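Local coordinates for protein sortase (Actinomyces oris, PDB 5UTT) that probably acts as a membrane-anchored cysteine transpeptidase, its catalytic domain cleaving the sorting signals of surface proteins and joining these proteins to the cell wall, at residues Val125-Ile128 / Pro132-Pro135; Thr65-Leu70 / Asn75-Gly80; Phe89-Leu94 / Ala154-Asn159; His150-Thr153 / Asn159-Arg162. One frame throughout, in Å; residues are numbered along the deposited sequence.

Contact 1 of 4, residues Val125-Ile128 / Pro132-Pro135; sequences VEVI and PNQP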
loop_
_atom_site.group_PDB
_atom_site.type_symbol
_atom_site.label_atom_id
_atom_site.label_comp_id
_atom_site.label_asym_id
_atom_site.label_seq_id
_atom_site.Cartn_x
_atom_site.Cartn_y
_atom_site.Cartn_z
ATOM N N VAL A 125 -2.230 3.118 -16.673
ATOM C CA VAL A 125 -2.693 3.748 -15.440
ATOM C C VAL A 125 -4.020 3.165 -14.933
ATOM O O VAL A 125 -4.448 3.455 -13.803
ATOM C CB VAL A 125 -2.843 5.272 -15.621
ATOM C CG1 VAL A 125 -1.542 5.894 -16.084
ATOM C CG2 VAL A 125 -3.977 5.623 -16.571
ATOM N N GLU A 126 -4.682 2.358 -15.755
ATOM C CA GLU A 126 -5.913 1.676 -15.299
ATOM C C GLU A 126 -5.659 0.824 -14.024
ATOM O O GLU A 126 -6.569 0.527 -13.254
ATOM C CB GLU A 126 -6.493 0.802 -16.413
ATOM C CG GLU A 126 -5.625 -0.397 -16.776
ATOM C CD GLU A 126 -4.694 -0.123 -17.941
ATOM O OE1 GLU A 126 -4.460 1.062 -18.319
ATOM O OE2 GLU A 126 -4.226 -1.126 -18.513
ATOM N N VAL A 127 -4.416 0.436 -13.785
ATOM C CA VAL A 127 -4.137 -0.403 -12.610
ATOM C C VAL A 127 -4.411 0.357 -11.295
ATOM O O VAL A 127 -4.551 -0.262 -10.237
ATOM C CB VAL A 127 -2.697 -0.966 -12.644
ATOM C CG1 VAL A 127 -2.476 -1.763 -13.930
ATOM C CG2 VAL A 127 -1.662 0.150 -12.515
ATOM N N ILE A 128 -4.400 1.695 -11.349
ATOM C CA ILE A 128 -4.674 2.542 -10.167
ATOM C C ILE A 128 -6.006 3.304 -10.272
ATOM O O ILE A 128 -6.283 4.200 -9.511
ATOM C CB ILE A 128 -3.489 3.506 -9.835
ATOM C CG1 ILE A 128 -3.199 4.464 -10.987
ATOM C CG2 ILE A 128 -2.275 2.672 -9.485
ATOM C CD1 ILE A 128 -2.338 5.657 -10.615
ATOM N N PRO A 132 -9.760 -1.225 -9.798
ATOM C CA PRO A 132 -8.522 -1.715 -10.414
ATOM C C PRO A 132 -8.743 -2.338 -11.777
ATOM O O PRO A 132 -9.627 -3.199 -11.922
ATOM C CB PRO A 132 -8.038 -2.765 -9.413
ATOM C CG PRO A 132 -8.486 -2.251 -8.112
ATOM C CD PRO A 132 -9.821 -1.595 -8.377
ATOM N N ASN A 133 -7.985 -1.851 -12.766
ATOM C CA ASN A 133 -8.022 -2.334 -14.152
ATOM C C ASN A 133 -9.318 -2.032 -14.919
ATOM O O ASN A 133 -9.516 -2.600 -15.992
ATOM C CB ASN A 133 -7.780 -3.847 -14.194
ATOM C CG ASN A 133 -6.480 -4.240 -13.562
ATOM O OD1 ASN A 133 -5.507 -3.524 -13.649
ATOM N ND2 ASN A 133 -6.463 -5.393 -12.932
ATOM N N GLN A 134 -10.190 -1.162 -14.391
ATOM C CA GLN A 134 -11.467 -0.839 -15.051
ATOM C C GLN A 134 -11.700 0.645 -14.946
ATOM O O GLN A 134 -12.389 1.105 -14.042
ATOM C CB GLN A 134 -12.615 -1.587 -14.391
ATOM C CG GLN A 134 -12.430 -3.083 -14.364
ATOM C CD GLN A 134 -13.633 -3.792 -13.800
ATOM O OE1 GLN A 134 -14.777 -3.375 -14.027
ATOM N NE2 GLN A 134 -13.394 -4.860 -13.039
ATOM N N PRO A 135 -11.075 1.429 -15.838
ATOM C CA PRO A 135 -11.151 2.877 -15.650
ATOM C C PRO A 135 -12.551 3.482 -15.772
ATOM O O PRO A 135 -12.792 4.552 -15.239
ATOM C CB PRO A 135 -10.224 3.430 -16.741
ATOM C CG PRO A 135 -10.103 2.339 -17.738
ATOM C CD PRO A 135 -10.230 1.059 -16.984
#

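Contact 2 of 4, residues Thr65-Leu70 / Asn75-Gly80; sequences TNTQQL and NFAIAG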
loop_
_atom_site.group_PDB
_atom_site.type_symbol
_atom_site.label_atom_id
_atom_site.label_comp_id
_atom_site.label_asym_id
_atom_site.label_seq_id
_atom_site.Cartn_x
_atom_site.Cartn_y
_atom_site.Cartn_z
ATOM N N THR A 65 -1.726 11.263 -5.744
ATOM C CA THR A 65 -2.544 12.301 -5.139
ATOM C C THR A 65 -3.940 12.330 -5.722
ATOM O O THR A 65 -4.846 12.811 -5.074
ATOM C CB THR A 65 -1.842 13.665 -5.219
ATOM O OG1 THR A 65 -1.632 13.978 -6.597
ATOM C CG2 THR A 65 -0.492 13.612 -4.447
ATOM N N ASN A 66 -4.126 11.771 -6.918
ATOM C CA ASN A 66 -5.455 11.781 -7.555
ATOM C C ASN A 66 -6.228 10.488 -7.364
ATOM O O ASN A 66 -7.325 10.309 -7.939
ATOM C CB ASN A 66 -5.338 12.183 -9.045
ATOM C CG ASN A 66 -4.990 13.670 -9.223
ATOM O OD1 ASN A 66 -5.262 14.500 -8.356
ATOM N ND2 ASN A 66 -4.370 14.004 -10.350
ATOM N N THR A 67 -5.678 9.593 -6.559
ATOM C CA THR A 67 -6.392 8.399 -6.131
ATOM C C THR A 67 -7.095 8.641 -4.800
ATOM O O THR A 67 -7.004 9.719 -4.210
ATOM C CB THR A 67 -5.471 7.152 -6.073
ATOM O OG1 THR A 67 -4.534 7.247 -4.994
ATOM C CG2 THR A 67 -4.799 6.919 -7.417
ATOM N N GLN A 68 -7.897 7.665 -4.367
ATOM C CA GLN A 68 -8.750 7.850 -3.210
ATOM C C GLN A 68 -7.976 7.804 -1.893
ATOM O O GLN A 68 -6.794 7.375 -1.833
ATOM C CB GLN A 68 -9.916 6.846 -3.213
ATOM C CG GLN A 68 -10.962 7.187 -4.236
ATOM C CD GLN A 68 -10.461 7.090 -5.641
ATOM O OE1 GLN A 68 -10.076 6.013 -6.107
ATOM N NE2 GLN A 68 -10.488 8.198 -6.348
ATOM N N GLN A 69 -8.604 8.319 -0.841
ATOM C CA GLN A 69 -7.990 8.328 0.467
ATOM C C GLN A 69 -8.105 6.945 1.116
ATOM O O GLN A 69 -8.938 6.103 0.732
ATOM C CB GLN A 69 -8.592 9.412 1.365
ATOM C CG GLN A 69 -8.629 10.810 0.772
ATOM C CD GLN A 69 -7.280 11.280 0.223
ATOM O OE1 GLN A 69 -6.208 11.011 0.804
ATOM N NE2 GLN A 69 -7.319 11.985 -0.915
ATOM N N LEU A 70 -7.246 6.712 2.103
ATOM C CA LEU A 70 -7.242 5.459 2.832
ATOM C C LEU A 70 -8.581 5.238 3.553
ATOM O O LEU A 70 -9.095 6.115 4.275
ATOM C CB LEU A 70 -6.079 5.440 3.815
ATOM C CG LEU A 70 -5.916 4.195 4.671
ATOM C CD1 LEU A 70 -5.775 2.935 3.842
ATOM C CD2 LEU A 70 -4.715 4.407 5.586
ATOM N N ASN A 75 -9.718 3.348 -4.664
ATOM C CA ASN A 75 -8.397 2.719 -4.687
ATOM C C ASN A 75 -7.349 3.635 -4.130
ATOM O O ASN A 75 -7.152 4.689 -4.685
ATOM C CB ASN A 75 -8.063 2.383 -6.137
ATOM C CG ASN A 75 -6.837 1.480 -6.279
ATOM O OD1 ASN A 75 -6.248 1.030 -5.287
ATOM N ND2 ASN A 75 -6.471 1.188 -7.508
ATOM N N PHE A 76 -6.776 3.256 -2.992
ATOM C CA PHE A 76 -5.697 4.028 -2.323
ATOM C C PHE A 76 -4.387 3.484 -2.888
ATOM O O PHE A 76 -3.935 2.402 -2.498
ATOM C CB PHE A 76 -5.793 3.853 -0.818
ATOM C CG PHE A 76 -4.664 4.518 -0.044
ATOM C CD1 PHE A 76 -4.700 5.874 0.189
ATOM C CD2 PHE A 76 -3.643 3.759 0.513
ATOM C CE1 PHE A 76 -3.678 6.503 0.909
ATOM C CE2 PHE A 76 -2.609 4.379 1.244
ATOM C CZ PHE A 76 -2.637 5.734 1.434
ATOM N N ALA A 77 -3.742 4.217 -3.775
ATOM C CA ALA A 77 -2.628 3.641 -4.479
ATOM C C ALA A 77 -1.353 4.293 -3.978
ATOM O O ALA A 77 -1.309 5.523 -3.738
ATOM C CB ALA A 77 -2.780 3.835 -5.963
ATOM N N ILE A 78 -0.359 3.464 -3.774
ATOM C CA ILE A 78 0.944 3.973 -3.290
ATOM C C ILE A 78 2.102 3.429 -4.098
ATOM O O ILE A 78 2.153 2.274 -4.510
ATOM C CB ILE A 78 1.132 3.682 -1.774
ATOM C CG1 ILE A 78 1.063 2.188 -1.496
ATOM C CG2 ILE A 78 0.137 4.480 -0.903
ATOM C CD1 ILE A 78 1.396 1.833 -0.072
ATOM N N ALA A 79 3.098 4.288 -4.285
ATOM C CA ALA A 79 4.324 3.951 -5.003
ATOM C C ALA A 79 5.457 3.781 -4.019
ATOM O O ALA A 79 5.498 4.456 -2.989
ATOM C CB ALA A 79 4.652 5.082 -5.997
ATOM N N GLY A 80 6.383 2.890 -4.327
ATOM C CA GLY A 80 7.601 2.724 -3.575
ATOM C C GLY A 80 8.785 2.352 -4.415
ATOM O O GLY A 80 8.681 1.709 -5.453
#

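Contact 3 of 4, residues Phe89-Leu94 / Ala154-Asn159; sequences FRRIDL and AGEFGN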
loop_
_atom_site.group_PDB
_atom_site.type_symbol
_atom_site.label_atom_id
_atom_site.label_comp_id
_atom_site.label_asym_id
_atom_site.label_seq_id
_atom_site.Cartn_x
_atom_site.Cartn_y
_atom_site.Cartn_z
ATOM N N PHE A 89 9.996 -1.578 -1.562
ATOM C CA PHE A 89 9.072 -2.628 -2.114
ATOM C C PHE A 89 9.917 -3.740 -2.786
ATOM O O PHE A 89 9.532 -4.392 -3.778
ATOM C CB PHE A 89 8.066 -2.004 -3.109
ATOM C CG PHE A 89 6.983 -1.135 -2.492
ATOM C CD1 PHE A 89 6.945 -0.862 -1.133
ATOM C CD2 PHE A 89 5.989 -0.596 -3.292
ATOM C CE1 PHE A 89 5.924 -0.109 -0.587
ATOM C CE2 PHE A 89 4.976 0.171 -2.739
ATOM C CZ PHE A 89 4.961 0.440 -1.406
ATOM N N ARG A 90 11.154 -3.922 -2.304
ATOM C CA ARG A 90 12.062 -4.859 -2.931
ATOM C C ARG A 90 11.430 -6.212 -3.201
ATOM O O ARG A 90 11.657 -6.808 -4.273
ATOM C CB ARG A 90 13.261 -5.076 -2.021
ATOM C CG ARG A 90 14.327 -5.968 -2.620
ATOM C CD ARG A 90 15.399 -6.192 -1.578
ATOM N NE ARG A 90 16.567 -6.806 -2.144
ATOM C CZ ARG A 90 17.613 -7.213 -1.432
ATOM N NH1 ARG A 90 17.618 -7.072 -0.106
ATOM N NH2 ARG A 90 18.650 -7.765 -2.046
ATOM N N ARG A 91 10.690 -6.712 -2.221
ATOM C CA ARG A 91 10.233 -8.085 -2.250
ATOM C C ARG A 91 8.752 -8.083 -2.476
ATOM O O ARG A 91 8.058 -8.921 -1.962
ATOM C CB ARG A 91 10.682 -8.886 -1.021
ATOM C CG ARG A 91 12.169 -9.231 -1.035
ATOM C CD ARG A 91 12.423 -10.486 -1.863
ATOM N NE ARG A 91 12.319 -10.299 -3.324
ATOM C CZ ARG A 91 13.280 -9.811 -4.096
ATOM N NH1 ARG A 91 14.469 -9.422 -3.588
ATOM N NH2 ARG A 91 13.068 -9.713 -5.403
ATOM N N ILE A 92 8.298 -7.146 -3.311
ATOM C CA ILE A 92 6.892 -7.120 -3.746
ATOM C C ILE A 92 6.469 -8.454 -4.356
ATOM O O ILE A 92 5.268 -8.805 -4.334
ATOM C CB ILE A 92 6.659 -5.938 -4.702
ATOM C CG1 ILE A 92 5.150 -5.645 -4.841
ATOM C CG2 ILE A 92 7.332 -6.157 -6.038
ATOM C CD1 ILE A 92 4.831 -4.303 -5.452
ATOM N N ASP A 93 7.439 -9.169 -4.905
ATOM C CA ASP A 93 7.208 -10.446 -5.617
ATOM C C ASP A 93 6.848 -11.603 -4.688
ATOM O O ASP A 93 6.475 -12.660 -5.179
ATOM C CB ASP A 93 8.408 -10.830 -6.490
ATOM C CG ASP A 93 9.708 -10.904 -5.705
ATOM O OD1 ASP A 93 9.709 -10.665 -4.495
ATOM O OD2 ASP A 93 10.718 -11.241 -6.322
ATOM N N LEU A 94 6.899 -11.409 -3.373
ATOM C CA LEU A 94 6.577 -12.461 -2.417
ATOM C C LEU A 94 5.096 -12.474 -2.151
ATOM O O LEU A 94 4.631 -13.371 -1.514
ATOM C CB LEU A 94 7.286 -12.271 -1.084
ATOM C CG LEU A 94 8.836 -12.268 -1.098
ATOM C CD1 LEU A 94 9.281 -12.033 0.335
ATOM C CD2 LEU A 94 9.409 -13.550 -1.649
ATOM N N ALA A 154 15.777 -7.786 -16.365
ATOM C CA ALA A 154 16.598 -7.653 -15.160
ATOM C C ALA A 154 15.793 -7.688 -13.846
ATOM O O ALA A 154 16.368 -7.490 -12.790
ATOM C CB ALA A 154 17.452 -6.388 -15.235
ATOM N N GLY A 155 14.463 -7.899 -13.917
ATOM C CA GLY A 155 13.626 -7.935 -12.714
ATOM C C GLY A 155 13.792 -6.808 -11.691
ATOM O O GLY A 155 13.548 -5.655 -11.974
ATOM N N GLU A 156 14.179 -7.184 -10.477
ATOM C CA GLU A 156 14.395 -6.240 -9.395
ATOM C C GLU A 156 15.299 -5.050 -9.820
ATOM O O GLU A 156 15.209 -3.940 -9.283
ATOM C CB GLU A 156 14.939 -7.007 -8.174
ATOM C CG GLU A 156 15.087 -6.209 -6.899
ATOM C CD GLU A 156 15.906 -6.931 -5.832
ATOM O OE1 GLU A 156 15.959 -8.186 -5.841
ATOM O OE2 GLU A 156 16.481 -6.223 -4.984
ATOM N N PHE A 157 16.182 -5.304 -10.784
ATOM C CA PHE A 157 17.187 -4.324 -11.175
ATOM C C PHE A 157 16.884 -3.675 -12.532
ATOM O O PHE A 157 17.774 -3.119 -13.189
ATOM C CB PHE A 157 18.559 -5.008 -11.160
ATOM C CG PHE A 157 18.835 -5.715 -9.865
ATOM C CD1 PHE A 157 19.368 -5.029 -8.794
ATOM C CD2 PHE A 157 18.437 -7.040 -9.690
ATOM C CE1 PHE A 157 19.577 -5.667 -7.568
ATOM C CE2 PHE A 157 18.643 -7.679 -8.477
ATOM C CZ PHE A 157 19.218 -6.989 -7.420
ATOM N N GLY A 158 15.627 -3.780 -12.970
ATOM C CA GLY A 158 15.174 -3.170 -14.201
ATOM C C GLY A 158 13.929 -2.339 -13.987
ATOM O O GLY A 158 13.365 -2.277 -12.887
ATOM N N ASN A 159 13.556 -1.597 -15.015
ATOM C CA ASN A 159 12.493 -0.614 -14.846
ATOM C C ASN A 159 11.738 -0.314 -16.114
ATOM O O ASN A 159 11.127 0.765 -16.253
ATOM C CB ASN A 159 13.031 0.676 -14.189
ATOM C CG ASN A 159 14.177 1.280 -14.947
ATOM O OD1 ASN A 159 14.768 0.633 -15.817
ATOM N ND2 ASN A 159 14.495 2.538 -14.636
HETATM O O HOH W 1 15.344 -10.272 -7.498
#

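Contact 4 of 4, residues His150-Thr153 / Asn159-Arg162; sequences HGST and NDLR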
loop_
_atom_site.group_PDB
_atom_site.type_symbol
_atom_site.label_atom_id
_atom_site.label_comp_id
_atom_site.label_asym_id
_atom_site.label_seq_id
_atom_site.Cartn_x
_atom_site.Cartn_y
_atom_site.Cartn_z
ATOM N N HIS A 150 9.942 -3.018 -12.184
ATOM C CA HIS A 150 10.408 -4.350 -12.464
ATOM C C HIS A 150 10.942 -4.394 -13.931
ATOM O O HIS A 150 10.434 -3.721 -14.826
ATOM C CB HIS A 150 9.258 -5.406 -12.235
ATOM C CG HIS A 150 9.712 -6.846 -12.214
ATOM N ND1 HIS A 150 10.350 -7.417 -11.137
ATOM C CD2 HIS A 150 9.597 -7.837 -13.135
ATOM C CE1 HIS A 150 10.591 -8.688 -11.378
ATOM N NE2 HIS A 150 10.163 -8.964 -12.597
ATOM N N GLY A 151 11.976 -5.167 -14.181
ATOM C CA GLY A 151 12.481 -5.342 -15.547
ATOM C C GLY A 151 12.060 -6.642 -16.233
ATOM O O GLY A 151 12.115 -7.725 -15.633
ATOM N N SER A 152 11.677 -6.534 -17.507
ATOM C CA SER A 152 11.367 -7.721 -18.348
ATOM C C SER A 152 12.529 -8.705 -18.426
ATOM O O SER A 152 12.316 -9.919 -18.558
ATOM C CB SER A 152 10.993 -7.295 -19.764
ATOM O OG SER A 152 12.059 -6.546 -20.328
ATOM N N THR A 153 13.754 -8.196 -18.415
ATOM C CA THR A 153 14.931 -9.036 -18.299
ATOM C C THR A 153 15.601 -8.978 -16.929
ATOM O O THR A 153 16.001 -10.015 -16.386
ATOM C CB THR A 153 15.984 -8.685 -19.375
ATOM O OG1 THR A 153 15.442 -8.975 -20.670
ATOM C CG2 THR A 153 17.268 -9.524 -19.164
ATOM N N ASN A 159 13.556 -1.597 -15.015
ATOM C CA ASN A 159 12.493 -0.614 -14.846
ATOM C C ASN A 159 11.738 -0.314 -16.114
ATOM O O ASN A 159 11.127 0.765 -16.253
ATOM C CB ASN A 159 13.031 0.676 -14.189
ATOM C CG ASN A 159 14.177 1.280 -14.947
ATOM O OD1 ASN A 159 14.768 0.633 -15.817
ATOM N ND2 ASN A 159 14.495 2.538 -14.636
ATOM N N ASP A 160 11.707 -1.275 -17.040
ATOM C CA ASP A 160 10.886 -1.088 -18.239
ATOM C C ASP A 160 9.428 -1.440 -17.927
ATOM O O ASP A 160 8.533 -1.144 -18.691
ATOM C CB ASP A 160 11.414 -1.857 -19.467
ATOM C CG ASP A 160 11.358 -3.375 -19.323
ATOM O OD1 ASP A 160 11.344 -3.901 -18.191
ATOM O OD2 ASP A 160 11.327 -4.043 -20.388
ATOM N N LEU A 161 9.210 -2.050 -16.789
ATOM C CA LEU A 161 7.865 -2.505 -16.400
ATOM C C LEU A 161 7.565 -2.053 -14.971
ATOM O O LEU A 161 8.405 -1.534 -14.273
ATOM C CB LEU A 161 7.757 -4.015 -16.500
ATOM C CG LEU A 161 7.827 -4.698 -17.878
ATOM C CD1 LEU A 161 7.634 -6.212 -17.809
ATOM C CD2 LEU A 161 6.852 -4.036 -18.808
ATOM N N ARG A 162 6.318 -2.273 -14.552
ATOM C CA ARG A 162 5.915 -1.961 -13.176
ATOM C C ARG A 162 5.204 -3.169 -12.562
ATOM O O ARG A 162 4.234 -3.675 -13.132
ATOM C CB ARG A 162 5.001 -0.712 -13.132
ATOM C CG ARG A 162 5.577 0.536 -13.784
ATOM C CD ARG A 162 6.729 1.070 -12.966
ATOM N NE ARG A 162 7.207 2.384 -13.445
ATOM C CZ ARG A 162 8.185 2.509 -14.316
ATOM N NH1 ARG A 162 8.742 1.399 -14.833
ATOM N NH2 ARG A 162 8.600 3.722 -14.696
#

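Contact 1 of 4, residues Val125-Ile128 / Pro132-Pro135
Glu126 and Asn133 meet within the long β6/β7 loop of the sortase β-barrel, between strands 108-120 and 142-150, where a short 3-10 turn at Val125-Val127 is faced by the irregular loop Pro132-Pro135. The backbones are joined by Asn133 N giving a hydrogen bond to Glu126 O over 2.8 Å, bent to 143° at the hydrogen, with the donor lying above the carbonyl plane.

From CB outward, the side chain of Glu126 first touches a proline: CB lies 3.8 Å from CD of Pro135, with CG of the same ring a little further off. For the next carbon, a chi1 of 67° places CG between the backbone N and the carbonyl carbon, 4.0 Å from Asn133 CA. At CG the chain bends, and the carboxylate leaves the partner segment; its OE2 is bonded to Gln124 NE2.

Val127 faces the barrel, packing on Ile164 and Val120, while its carbonyl accepts from His166 NE2. Its CG1 branch also meets Asn133, whose side chain crosses the valine obliquely, with Asn133 OD1 3.5 Å from Val127 CG1.

Contact 2 of 4, residues Thr65-Leu70 / Asn75-Gly80
Leu70 lies over one face of the Phe76 ring, with its CB 4.0 Å from the ring centroid and only 14° off the normal, a CH-pi contact. Both residues hold CG anti to the backbone N (chi1 -180° for Leu70, 175° for Phe76), which carries the ring under the incoming chain of 65-70. Leu70 CB sits nearer the rim on the CD1/CE1 side, and Leu70 CD1 reaches round to CD2. At the ring edge, near its plane, Gln68 O comes within 3.3 Å of Phe76 CD1. The ring is also stacked with His63, and Ile47 and Ile144 pack on it as well.

Gln68 is the folded side chain. It turns at chi2 and doubles back, so that its amide stands beside the neighbouring strand. There OE1 takes the N-H of Asn75 at 3.1 Å, in the carbonyl plane and on a lone pair. The backbone answers in the reverse direction: Gln68 N gives to Asn75 O, from above that carbonyl's plane. Together the two bonds fasten both backbone polar atoms of Asn75 to one glutamine.

Thr67 points its OG1 at Ala77 N, a weak bond of 3.4 Å although nearly straight; the same oxygen is bonded to Tyr64 O. Its CG2 meets the Ala77 methyl. The Asn75 amide turns elsewhere, to Thr145 OG1 and Ala129 O.

This is the connection between two neighbouring antiparallel strands of the sortase β-barrel, 61-63 and 74-79, its chain folding back across the start of the second strand.

Contact 3 of 4, residues Phe89-Leu94 / Ala154-Asn159
Arg90 and Arg91, neighbours in a type I turn from Phe89 to Ile92, both reach the single carboxylate of Glu156. Arg90 comes first: with CG anti to the backbone N (chi1 -176°) and the chain extended to NE, it crosses the glutamate side chain at a slant. NE meets OE2 of Glu156 at 2.9 Å, on the syn side but 34° out of the carboxylate plane. The aliphatic part takes part as well, Arg90 CG lying 3.2 Å from the same oxygen.

Arg91 is folded instead of straight, bent at chi2 and chi3, and its guanidinium works along two edges. End-on, NH1 (3.0 Å) and NH2 (3.3 Å) both give to OE1 of Glu156, approaching from the same face of the carboxylate, whose plane is turned 71° from the guanidinium.

Beyond Ile92, which packs inward on Trp163 and Val165, Asp93 takes the other edge of Arg91. Arg91 NE gives to the syn lone pair of Asp93 OD1, and NH2 gives to OD2 at 2.9 Å. The hydrogens of NH2 are thus shared: OD2 is its short partner, while Glu156 OE1 and a water bridging to that oxygen are longer ones. This side-on pairing limits the rotation of the guanidinium, whose NH1/NH2 end faces Glu156.

Glu156 itself sits within two overlapping β turns, Ala154-Phe157 of type II' and Gly155-Gly158 of type I. The result is a surface salt-bridge network linking the sortase β7/β8 loop to the loop after strand 74-79.

Contact 4 of 4, residues His150-Thr153 / Asn159-Arg162
The antiparallel, hydrogen-bonded pair His150-Leu161 ends the ladder of strands 142-150 and 161-174 and closes the base of the β7/β8 loop of the sortase fold. The pair is bonded in both directions. His150 N gives to Leu161 O at 3.0 Å, and Leu161 N gives to His150 O almost along the C=O axis, though bent to 133° at the hydrogen.

Next to the bridge, Asp160 takes hold of Ser152 with both oxygens. OD1 receives the backbone N of Ser152 at 2.7 Å through its syn lone pair, while OD2 accepts from Ser152 OG at 2.6 Å, also from the syn side. Both side chains turn the same way at chi1 (66° for Asp160, 58° for Ser152), CG and OG each standing between backbone N and carbonyl carbon, which brings carboxylate and hydroxyl together. Leu161 CD1 packs against Ser152 CB, 4.0 Å away.

Arg162 folds back on its own segment: NH1 gives to Asn159 O at 2.8 Å and also to Leu161 O, which it meets on the face opposite His150 N. The imidazole of His150 is turned elsewhere, edge-to-face with Trp163 and bonded through ND1 to Arg82.

Two donors thus grip Leu161 O from opposite faces. Two more hold the Asp160 carboxylate, which would tend to stabilise its charged form; both bonds tie the residue just before strand 161-174 to Ser152.

How the contacts relate
Contacts 3 and 4 are neighbours, their centres 8 Å apart; both draw on the loop between strands 142-150 and 161-174, share Asn159, and touch where Gly155 CA lies 3.4 Å from His150 CE1. Contacts 1 and 2, with centres 12 Å apart, meet through Ile128 CG2 and Ala77 CB at 3.7 Å. At the far end of segment 75-80, Gly80 N packs 3.4 Å from Phe89 CE2 of contact 3. His81 directly follows Gly80, Cys149 directly precedes His150, and Arg162 belongs to contact 4; by comparison with other sortases these three are probably the catalytic His-Cys-Arg set, which would put contact 4 at the site, with contact 2 ending beside it.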